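Local coordinates for protein putative RnfG subunit of electron transport complex (Thermotoga maritima, PDB 3DCZ) that probably serves as the FMN-carrying subunit of a membrane-bound complex that couples electron transfer to ion translocation across the membrane, at residues A[27-32]-A[100-104]; A[68-74]-A[85-90]; A[107-113]-A[145-150]. All coordinates share one frame; numbering follows the deposited sequence.

Contact 1 of 3, residues A[27-32]-A[100-104]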
# COMPACT_ATOMS: atom_id res chain seq x y z
N ALA A 27 -6.71 8.47 4.42
CA ALA A 27 -6.05 7.30 3.83
C ALA A 27 -4.82 6.88 4.59
O ALA A 27 -4.58 5.68 4.79
CB ALA A 27 -5.72 7.53 2.33
N ILE A 28 -3.99 7.85 4.99
CA ILE A 28 -2.77 7.52 5.70
C ILE A 28 -3.13 6.90 7.06
O ILE A 28 -2.52 5.91 7.48
CB ILE A 28 -1.90 8.76 5.87
CG1 ILE A 28 -1.43 9.20 4.49
CG2 ILE A 28 -0.70 8.50 6.84
CD1 ILE A 28 -0.67 10.58 4.48
N LYS A 29 -4.11 7.47 7.73
CA LYS A 29 -4.60 6.91 9.00
C LYS A 29 -5.11 5.48 8.78
O LYS A 29 -4.76 4.56 9.55
CB LYS A 29 -5.73 7.77 9.58
CG LYS A 29 -5.29 9.09 10.15
CD LYS A 29 -6.47 9.95 10.58
CE LYS A 29 -6.03 11.21 11.24
NZ LYS A 29 -7.22 11.91 11.77
N PHE A 30 -5.89 5.27 7.72
CA PHE A 30 -6.45 3.95 7.47
C PHE A 30 -5.37 2.88 7.30
O PHE A 30 -5.44 1.79 7.91
CB PHE A 30 -7.33 3.93 6.23
CG PHE A 30 -7.85 2.57 5.92
CD1 PHE A 30 -8.96 2.08 6.57
CD2 PHE A 30 -7.21 1.75 5.00
CE1 PHE A 30 -9.42 0.84 6.32
CE2 PHE A 30 -7.63 0.47 4.77
CZ PHE A 30 -8.78 0.02 5.41
N VAL A 31 -4.32 3.21 6.51
CA VAL A 31 -3.30 2.20 6.20
C VAL A 31 -2.37 1.91 7.37
O VAL A 31 -1.58 0.94 7.36
CB VAL A 31 -2.51 2.54 4.90
CG1 VAL A 31 -3.50 2.57 3.67
CG2 VAL A 31 -1.76 3.83 5.04
N LEU A 32 -2.49 2.76 8.40
CA LEU A 32 -1.77 2.57 9.66
C LEU A 32 -2.62 1.88 10.73
O LEU A 32 -2.19 1.78 11.87
CB LEU A 32 -1.17 3.89 10.15
CG LEU A 32 0.09 4.36 9.40
CD1 LEU A 32 0.33 5.85 9.71
CD2 LEU A 32 1.31 3.53 9.78
N VAL A 100 -3.05 5.63 -5.17
CA VAL A 100 -3.08 4.49 -4.27
C VAL A 100 -2.13 4.80 -3.07
O VAL A 100 -0.94 5.07 -3.31
CB VAL A 100 -2.54 3.19 -4.93
CG1 VAL A 100 -2.66 2.01 -3.94
CG2 VAL A 100 -3.30 2.89 -6.23
N VAL A 101 -2.64 4.73 -1.84
CA VAL A 101 -1.85 4.97 -0.61
C VAL A 101 -1.61 3.58 -0.01
O VAL A 101 -2.51 2.74 -0.02
CB VAL A 101 -2.62 5.88 0.41
CG1 VAL A 101 -1.80 6.05 1.68
CG2 VAL A 101 -2.94 7.25 -0.29
N ALA A 102 -0.42 3.32 0.47
CA ALA A 102 -0.10 2.01 1.03
C ALA A 102 0.89 2.14 2.16
O ALA A 102 1.70 3.05 2.17
CB ALA A 102 0.42 1.06 -0.03
N CYS A 103 0.81 1.20 3.09
CA CYS A 103 1.70 1.12 4.24
C CYS A 103 2.44 -0.21 4.17
O CYS A 103 1.85 -1.29 4.05
CB CYS A 103 0.91 1.17 5.57
SG CYS A 103 1.98 0.83 7.00
N PHE A 104 3.77 -0.12 4.22
CA PHE A 104 4.66 -1.26 4.26
C PHE A 104 5.37 -1.24 5.60
O PHE A 104 5.77 -0.19 6.09
CB PHE A 104 5.72 -1.18 3.15
CG PHE A 104 5.15 -1.27 1.77
CD1 PHE A 104 4.64 -0.15 1.11
CD2 PHE A 104 5.16 -2.48 1.10
CE1 PHE A 104 4.07 -0.26 -0.16
CE2 PHE A 104 4.63 -2.57 -0.22
CZ PHE A 104 4.08 -1.44 -0.83
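A27 lies over V101 and V31 over C103, and the CA atoms of the second pair stand 5.5 Å apart. The last turn of helix 22-31 packs here on strand 98-107, an inner strand of the five-stranded antiparallel sheet, an alpha/beta layer arrangement in the buried centre of the domain. The axes of 27-31 and 100-104 approach to 7.8 Å and cross at -34°, so helix and strand run roughly the same way. No hydrogen bond joins the two segments; the contact is mainly apolar, with the V31 carbonyl oxygen also packed against C103. The sheet residues V101 and C103 point toward the helix, while A102 and F104 turn to the other face, where helix 188-206 covers them.

At the start of the helical segment, A27 CB touches V101 CG2 at 3.8 Å. I28 adds only a flanking contact, its CG1 near V101 CG1. The centre belongs to V31. With its chi1 at -62°, CG2 lies between the backbone N and the carbonyl carbon, and from there it reaches V101 CG1 at 4.0 Å; the two valine side chains cross at about a right angle. V31 CB meanwhile faces C103 CB at 3.7 Å. V86, from the neighbouring strand, packs against both V31 and V101.

Beyond the helix, L32 brings CD2 to 3.9 Å from C103 SG. C103 holds SG anti to its own backbone N (chi1 172°), directing the sulfur toward this leucine and past the V31 carbonyl. That carbonyl is not left to apolar neighbours alone, since N114 ND2 donates to it from strand 110-120. V31 O also lies just 3.1 Å from C103 CB.

Contact 2 of 3, residues A[68-74]-A[85-90]. With ACT (acetate ion), chain D.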
# COMPACT_ATOMS: atom_id res chain seq x y z
N VAL A 68 4.30 5.70 -11.32
CA VAL A 68 4.95 6.77 -10.57
C VAL A 68 4.78 6.53 -9.07
O VAL A 68 3.70 6.21 -8.60
CB VAL A 68 4.33 8.16 -10.94
CG1 VAL A 68 5.08 9.28 -10.17
CG2 VAL A 68 4.36 8.42 -12.44
N VAL A 69 5.87 6.69 -8.34
CA VAL A 69 5.86 6.67 -6.88
C VAL A 69 5.89 8.09 -6.35
O VAL A 69 6.68 8.93 -6.81
CB VAL A 69 7.03 5.84 -6.34
CG1 VAL A 69 7.13 5.97 -4.82
CG2 VAL A 69 6.88 4.35 -6.80
N LEU A 70 4.95 8.35 -5.46
CA LEU A 70 4.67 9.68 -4.95
C LEU A 70 5.02 9.79 -3.49
O LEU A 70 4.74 8.88 -2.70
CB LEU A 70 3.19 9.96 -5.15
CG LEU A 70 2.69 9.87 -6.58
CD1 LEU A 70 1.15 9.87 -6.63
CD2 LEU A 70 3.21 11.07 -7.38
N GLY A 71 5.62 10.91 -3.11
CA GLY A 71 6.00 11.14 -1.72
C GLY A 71 5.27 12.34 -1.15
O GLY A 71 4.32 12.85 -1.74
N PRO A 72 5.71 12.82 0.01
CA PRO A 72 6.83 12.32 0.78
C PRO A 72 6.72 10.89 1.23
O PRO A 72 5.64 10.33 1.34
CB PRO A 72 6.79 13.22 2.05
CG PRO A 72 6.05 14.39 1.69
CD PRO A 72 5.06 13.98 0.65
N LEU A 73 7.89 10.31 1.53
CA LEU A 73 7.94 9.03 2.20
C LEU A 73 7.64 9.35 3.67
O LEU A 73 8.45 9.98 4.35
CB LEU A 73 9.35 8.45 2.05
CG LEU A 73 9.57 7.13 2.78
CD1 LEU A 73 8.59 6.07 2.31
CD2 LEU A 73 11.00 6.67 2.59
N TYR A 74 6.50 8.93 4.19
CA TYR A 74 6.16 9.14 5.59
C TYR A 74 6.65 7.94 6.40
O TYR A 74 6.38 6.79 6.03
CB TYR A 74 4.65 9.25 5.78
CG TYR A 74 4.06 10.41 5.03
CD1 TYR A 74 4.17 11.71 5.49
CD2 TYR A 74 3.37 10.21 3.84
CE1 TYR A 74 3.61 12.79 4.80
CE2 TYR A 74 2.82 11.27 3.13
CZ TYR A 74 2.92 12.56 3.61
OH TYR A 74 2.39 13.67 2.93
N TYR A 85 6.26 2.50 6.76
CA TYR A 85 6.46 3.48 5.70
C TYR A 85 5.15 3.64 4.98
O TYR A 85 4.53 2.62 4.64
CB TYR A 85 7.55 2.97 4.74
CG TYR A 85 8.86 2.87 5.46
CD1 TYR A 85 9.69 4.01 5.56
CD2 TYR A 85 9.23 1.73 6.14
CE1 TYR A 85 10.84 3.98 6.29
CE2 TYR A 85 10.41 1.69 6.85
CZ TYR A 85 11.22 2.82 6.93
OH TYR A 85 12.37 2.82 7.67
N VAL A 86 4.72 4.87 4.75
CA VAL A 86 3.54 5.13 3.95
C VAL A 86 3.98 5.93 2.74
O VAL A 86 4.69 6.92 2.84
CB VAL A 86 2.42 5.85 4.75
CG1 VAL A 86 1.26 6.22 3.83
CG2 VAL A 86 1.96 4.97 5.94
N LEU A 87 3.55 5.45 1.59
CA LEU A 87 3.74 6.25 0.38
C LEU A 87 2.55 6.09 -0.55
O LEU A 87 1.57 5.44 -0.20
CB LEU A 87 5.09 5.93 -0.28
CG LEU A 87 5.34 4.53 -0.85
CD1 LEU A 87 6.74 4.44 -1.44
CD2 LEU A 87 5.17 3.45 0.23
N SER A 88 2.63 6.78 -1.69
CA SER A 88 1.54 6.78 -2.64
C SER A 88 2.08 6.36 -4.02
O SER A 88 3.29 6.39 -4.29
CB SER A 88 0.97 8.20 -2.69
OG SER A 88 0.22 8.44 -1.49
N GLY A 89 1.16 6.03 -4.91
CA GLY A 89 1.55 5.64 -6.23
C GLY A 89 0.45 5.77 -7.25
O GLY A 89 -0.74 5.91 -6.93
N TYR A 90 0.90 5.73 -8.49
CA TYR A 90 0.05 5.88 -9.66
C TYR A 90 0.46 4.86 -10.73
O TYR A 90 1.64 4.61 -10.93
CB TYR A 90 0.25 7.27 -10.27
CG TYR A 90 -0.39 7.46 -11.63
CD1 TYR A 90 -1.75 7.76 -11.77
CD2 TYR A 90 0.36 7.28 -12.79
CE1 TYR A 90 -2.30 7.90 -13.04
CE2 TYR A 90 -0.19 7.43 -14.04
CZ TYR A 90 -1.51 7.72 -14.16
OH TYR A 90 -1.98 7.84 -15.46
C ACT D . 14.36 0.02 8.02
O ACT D . 13.31 0.49 8.49
OXT ACT D . 15.00 -0.69 8.83
CH3 ACT D . 14.80 0.24 6.62
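L73 carries CG anti to its backbone N (chi1 177°) and Y85 swings its ring anti to its carbonyl carbon (chi1 -65°), which sets L73 CD1 4.0 Å from Y85 CD1, oblique to the ring. Both belong to a beta hairpin of strands 67-77 and 83-90, antiparallel but broken by a beta bulge. V68 pairs with Y90 and L70 with S88; after the bulge Y74 pairs with V86, a register shift of two residues taken up at G71 and P72, where the peptide bond before the proline is cis.

Each pair makes two backbone bonds. Y74 and V86 are matched evenly, with V86 N to Y74 O at 2.8 Å and both donors in the carbonyl planes. Close to the bulge, L70 N instead meets S88 O from above the carbonyl plane, 47° out of it. Y74 turns its CD2 edge toward V86 O (3.7 Å), P72 CB lies over one face of the Y74 ring, offset toward the rim, and Y74 OH is hydrogen-bonded to G55 O and K24 NZ.

V69 and L87 lie under helix 188-206. Y85 OH donates to O of an acetate ion, probably from the crystallisation liquor, at 2.6 Å.

Contact 3 of 3, residues A[107-113]-A[145-150]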
# COMPACT_ATOMS: atom_id res chain seq x y z
N THR A 107 10.43 -5.77 7.75
CA THR A 107 10.65 -7.10 8.26
C THR A 107 12.13 -7.48 8.11
O THR A 107 12.89 -6.84 7.36
CB THR A 107 9.83 -8.12 7.43
OG1 THR A 107 9.95 -7.79 6.03
CG2 THR A 107 8.38 -8.04 7.83
N GLU A 108 12.51 -8.54 8.79
CA GLU A 108 13.87 -9.11 8.71
C GLU A 108 14.57 -8.97 7.35
O GLU A 108 15.63 -8.35 7.24
CB GLU A 108 13.81 -10.58 9.10
N ASP A 109 13.97 -9.54 6.30
CA ASP A 109 14.62 -9.58 4.97
C ASP A 109 13.89 -8.77 3.88
O ASP A 109 14.23 -8.88 2.70
CB ASP A 109 14.79 -11.04 4.51
CG ASP A 109 15.81 -11.82 5.35
OD1 ASP A 109 16.78 -11.20 5.86
OD2 ASP A 109 15.65 -13.05 5.48
N GLY A 110 12.91 -7.95 4.26
CA GLY A 110 12.24 -7.11 3.28
C GLY A 110 11.17 -6.27 3.93
O GLY A 110 11.44 -5.51 4.85
N PHE A 111 9.97 -6.41 3.44
CA PHE A 111 8.88 -5.61 3.90
C PHE A 111 7.65 -6.48 3.79
O PHE A 111 7.60 -7.40 2.97
CB PHE A 111 8.66 -4.38 3.00
CG PHE A 111 9.71 -3.32 3.11
CD1 PHE A 111 9.57 -2.32 4.04
CD2 PHE A 111 10.85 -3.33 2.29
CE1 PHE A 111 10.53 -1.35 4.17
CE2 PHE A 111 11.79 -2.35 2.41
CZ PHE A 111 11.63 -1.37 3.35
N MSE A 112 6.66 -6.15 4.60
CA MSE A 112 5.32 -6.69 4.41
C MSE A 112 4.40 -5.54 4.03
O MSE A 112 4.63 -4.39 4.38
CB MSE A 112 4.82 -7.44 5.64
CG MSE A 112 4.39 -6.57 6.75
SE MSE A 112 3.77 -7.57 8.25
CE MSE A 112 5.39 -8.42 8.74
N LEU A 113 3.40 -5.85 3.21
CA LEU A 113 2.35 -4.90 2.85
C LEU A 113 1.24 -4.95 3.90
O LEU A 113 0.56 -5.99 4.05
CB LEU A 113 1.75 -5.21 1.47
CG LEU A 113 0.58 -4.34 1.05
CD1 LEU A 113 0.94 -2.82 1.05
CD2 LEU A 113 0.06 -4.73 -0.35
N PRO A 145 2.52 -10.94 3.06
CA PRO A 145 3.77 -11.12 3.78
C PRO A 145 4.99 -10.89 2.85
O PRO A 145 4.85 -10.76 1.64
CB PRO A 145 3.68 -12.56 4.27
CG PRO A 145 2.79 -13.24 3.28
CD PRO A 145 1.86 -12.21 2.73
N PRO A 146 6.19 -10.78 3.44
CA PRO A 146 7.34 -10.50 2.64
C PRO A 146 7.60 -11.42 1.44
O PRO A 146 7.96 -10.91 0.39
CB PRO A 146 8.50 -10.60 3.64
CG PRO A 146 7.89 -10.39 4.95
CD PRO A 146 6.52 -10.90 4.87
N GLU A 147 7.33 -12.71 1.59
CA GLU A 147 7.55 -13.67 0.51
C GLU A 147 6.58 -13.42 -0.66
O GLU A 147 6.97 -13.56 -1.83
CB GLU A 147 7.43 -15.09 1.03
CG GLU A 147 6.14 -15.39 1.75
CD GLU A 147 6.12 -15.17 3.29
OE1 GLU A 147 6.82 -14.26 3.87
OE2 GLU A 147 5.34 -15.94 3.91
N GLY A 148 5.37 -12.94 -0.36
CA GLY A 148 4.44 -12.49 -1.40
C GLY A 148 4.94 -11.30 -2.18
O GLY A 148 4.83 -11.27 -3.40
N LEU A 149 5.46 -10.28 -1.48
CA LEU A 149 6.00 -9.10 -2.18
C LEU A 149 7.25 -9.44 -2.98
O LEU A 149 7.47 -8.86 -4.06
CB LEU A 149 6.29 -7.98 -1.16
CG LEU A 149 5.07 -7.33 -0.56
CD1 LEU A 149 5.56 -6.25 0.44
CD2 LEU A 149 4.23 -6.69 -1.64
N LYS A 150 8.06 -10.38 -2.48
CA LYS A 150 9.27 -10.79 -3.17
C LYS A 150 8.89 -11.53 -4.44
O LYS A 150 9.61 -11.44 -5.44
CB LYS A 150 10.15 -11.67 -2.28
CG LYS A 150 10.79 -10.86 -1.20
CD LYS A 150 11.55 -11.73 -0.18
CE LYS A 150 11.87 -10.93 1.11
NZ LYS A 150 12.28 -11.88 2.20
O HOH W 1 9.92 -8.49 1.18
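P146 packs its ring tightly over the F111 carbonyl oxygen, while its CG corner meets T107 obliquely. P146 CA makes a CA-H...O contact of 3.1 Å with F111 O, and P146 CG comes within 3.7 Å of T107 CG2. One turn on, L149 holds CG anti to its carbonyl carbon (chi1 -71°) and pushes CD1 against the strand backbone, 3.4 Å from F111 O and 3.5 Å from L113 N. A water bridges the two segments by accepting from F111 N and donating to P146 O. Replacing P146 with an alanine removes CG and CD, and would probably open a gap beside the T107 side chain and M112 CB.

The solvent side is looser. K150 stretches beyond CG to lay CE 3.5 Å from D109 O, yet NZ stays 4.8 Å from D109 OD2, so they make no salt bridge, though long-range attraction is possible.

T107 to G110 is a type I turn joining strands 98-107 and 110-120. Helix 146-151 starts with P145 at the N-cap and crosses segment 110-113 at 101°; a proline in the first turn, where no backbone N-H is needed, is typical of helix starts, here one packed across a sheet-edge beta hairpin.

The three contacts share one antiparallel sheet. Contact 1 is its buried core, an apolar seam under helix 22-31, whereas contacts 2 and 3 are partly buried. Contact 2 lies within the sheet and lives on paired backbone bonds; its strand 83-90 neighbours strand 98-107 of contact 1, with V100 O to G89 N and F104 O to Y85 N probably bonded. Contact 3, whose centre is about 17 Å from that of contact 1, mixes apolar packing with a bridging water and loosely placed charges at the sheet edge. F104, on the strand of contact 1 but facing away from its helix, touches L149 and L113 of contact 3, and the Y85 and F111 rings link contacts 2 and 3.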